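Local coordinates for probable transcriptional regulatory protein NarL (Mycobacterium tuberculosis, PDB 3EUL), which probably acts, once phosphorylated by the sensor kinase NarS, as a DNA-binding transcription regulator of aerobic nitrate metabolism genes, together with DevR, at residues A[14-19]-A[127-132]. Sequence-based numbering, arbitrary orientation.
Sequences EKVRVV and KAVLDC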
loop_
_atom_site.group_PDB
_atom_site.type_symbol
_atom_site.label_atom_id
_atom_site.label_comp_id
_atom_site.label_asym_id
_atom_site.label_seq_id
_atom_site.Cartn_x
_atom_site.Cartn_y
_atom_site.Cartn_z
ATOM N N GLU A 14 -10.563 -1.778 -16.487
ATOM C CA GLU A 14 -9.373 -2.686 -16.614
ATOM C C GLU A 14 -8.113 -2.678 -15.695
ATOM O O GLU A 14 -8.020 -3.521 -14.799
ATOM C CB GLU A 14 -9.369 -3.548 -17.884
ATOM C CG GLU A 14 -8.026 -4.108 -18.360
ATOM C CD GLU A 14 -8.162 -5.572 -18.785
ATOM O OE1 GLU A 14 -8.753 -5.848 -19.866
ATOM O OE2 GLU A 14 -7.697 -6.446 -18.016
ATOM N N LYS A 15 -7.151 -1.773 -15.872
ATOM C CA LYS A 15 -5.998 -1.832 -14.963
ATOM C C LYS A 15 -6.433 -1.595 -13.513
ATOM O O LYS A 15 -7.263 -0.749 -13.225
ATOM C CB LYS A 15 -4.932 -0.837 -15.345
ATOM C CG LYS A 15 -4.135 -1.219 -16.574
ATOM C CD LYS A 15 -3.285 -0.056 -16.996
ATOM C CE LYS A 15 -2.512 -0.380 -18.239
ATOM N NZ LYS A 15 -1.253 0.366 -18.194
ATOM N N VAL A 16 -5.872 -2.370 -12.610
ATOM C CA VAL A 16 -6.037 -2.154 -11.169
ATOM C C VAL A 16 -5.437 -0.812 -10.821
ATOM O O VAL A 16 -4.330 -0.499 -11.249
ATOM C CB VAL A 16 -5.307 -3.274 -10.379
ATOM C CG1 VAL A 16 -5.152 -2.932 -8.865
ATOM C CG2 VAL A 16 -6.038 -4.596 -10.564
ATOM N N ARG A 17 -6.169 -0.002 -10.054
ATOM C CA ARG A 17 -5.727 1.346 -9.716
ATOM C C ARG A 17 -5.080 1.348 -8.318
ATOM O O ARG A 17 -5.652 0.826 -7.369
ATOM C CB ARG A 17 -6.903 2.334 -9.816
ATOM C CG ARG A 17 -7.500 2.382 -11.230
ATOM C CD ARG A 17 -8.884 3.017 -11.276
ATOM N NE ARG A 17 -8.779 4.388 -10.820
ATOM C CZ ARG A 17 -9.189 4.861 -9.639
ATOM N NH1 ARG A 17 -9.862 4.120 -8.764
ATOM N NH2 ARG A 17 -8.986 6.144 -9.382
ATOM N N VAL A 18 -3.890 1.941 -8.214
ATOM C CA VAL A 18 -3.087 1.924 -6.978
ATOM C C VAL A 18 -2.549 3.270 -6.534
ATOM O O VAL A 18 -2.115 4.091 -7.355
ATOM C CB VAL A 18 -1.891 0.936 -7.172
ATOM C CG1 VAL A 18 -0.989 0.897 -5.946
ATOM C CG2 VAL A 18 -2.476 -0.461 -7.546
ATOM N N VAL A 19 -2.573 3.506 -5.212
ATOM C CA VAL A 19 -1.785 4.569 -4.597
ATOM C C VAL A 19 -0.580 3.924 -3.903
ATOM O O VAL A 19 -0.737 2.934 -3.169
ATOM C CB VAL A 19 -2.636 5.414 -3.584
ATOM C CG1 VAL A 19 -1.742 6.324 -2.694
ATOM C CG2 VAL A 19 -3.708 6.254 -4.328
ATOM N N LYS A 127 2.299 -9.338 -8.137
ATOM C CA LYS A 127 1.352 -10.385 -7.800
ATOM C C LYS A 127 0.590 -10.101 -6.488
ATOM O O LYS A 127 -0.614 -10.318 -6.408
ATOM C CB LYS A 127 2.055 -11.743 -7.739
ATOM C CG LYS A 127 1.159 -12.849 -7.206
ATOM C CD LYS A 127 1.801 -14.221 -7.302
ATOM C CE LYS A 127 0.933 -15.280 -6.591
ATOM N NZ LYS A 127 -0.443 -15.262 -7.189
ATOM N N ALA A 128 1.295 -9.619 -5.481
ATOM C CA ALA A 128 0.652 -9.218 -4.215
ATOM C C ALA A 128 -0.413 -8.156 -4.408
ATOM O O ALA A 128 -1.526 -8.256 -3.863
ATOM C CB ALA A 128 1.692 -8.758 -3.208
ATOM N N VAL A 129 -0.102 -7.136 -5.197
ATOM C CA VAL A 129 -1.067 -6.072 -5.478
ATOM C C VAL A 129 -2.283 -6.612 -6.260
ATOM O O VAL A 129 -3.440 -6.352 -5.917
ATOM C CB VAL A 129 -0.368 -4.928 -6.236
ATOM C CG1 VAL A 129 -1.364 -3.994 -6.869
ATOM C CG2 VAL A 129 0.564 -4.189 -5.262
ATOM N N LEU A 130 -2.017 -7.383 -7.304
ATOM C CA LEU A 130 -3.082 -7.962 -8.110
ATOM C C LEU A 130 -3.955 -8.936 -7.320
ATOM O O LEU A 130 -5.179 -8.895 -7.442
ATOM C CB LEU A 130 -2.511 -8.634 -9.379
ATOM C CG LEU A 130 -1.835 -7.668 -10.374
ATOM C CD1 LEU A 130 -1.318 -8.405 -11.622
ATOM C CD2 LEU A 130 -2.777 -6.527 -10.767
ATOM N N ASP A 131 -3.344 -9.775 -6.488
ATOM C CA ASP A 131 -4.094 -10.743 -5.665
ATOM C C ASP A 131 -4.959 -10.018 -4.622
ATOM O O ASP A 131 -6.092 -10.414 -4.328
ATOM C CB ASP A 131 -3.139 -11.691 -4.940
ATOM C CG ASP A 131 -2.537 -12.756 -5.847
ATOM O OD1 ASP A 131 -3.016 -12.941 -6.991
ATOM O OD2 ASP A 131 -1.574 -13.431 -5.406
ATOM N N CYS A 132 -4.403 -8.963 -4.053
ATOM C CA CYS A 132 -5.098 -8.140 -3.080
ATOM C C CYS A 132 -6.322 -7.489 -3.712
ATOM O O CYS A 132 -7.420 -7.547 -3.159
ATOM C CB CYS A 132 -4.130 -7.103 -2.532
ATOM S SG CYS A 132 -4.779 -6.071 -1.207
#
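No flat group enters the seam where V16 and V18 meet V129 and L130; it is methyl against methyl, without a hydrogen bond across it. The flat groups of D131 and R17 lie away from it: D131 OD2 takes K127 NZ, one helical turn back, on its syn lone pair at 2.8 Å, and R17 sends its guanidinium to the other side of the sheet, where NH2 bonds to the carbonyl of H60.

V16 and V18 both point their CB at the helix. CG2 of V16 meets CD2 of L130 at 3.8 Å, and L130 CD2 lies 4.1 Å from V16 CB. The L130 CB does not aim at the strand, but with CD1 continuing the chain (chi2 -179°), CD2 is left as the side branch, turned back toward V16. Deeper in, CG2 of V18 touches CG1 of V129 at 3.8 Å, while CG1 of V16 comes more loosely to that V129 methyl, at 4.4 Å. The axes of strand 16-19 and helix 127-132 run at 115° and approach to 9.6 Å.

This is the signal receiver domain of NarL, CheY-like and without the LuxR-type DNA-binding part, its last helix, 122-134, packed on its first strand, 16-21. L35 of helix 25-38 touches both V18 and V129, L93 of strand 91-96 also packs on V129, and V41 of strand 41-47 reaches V18 and L130.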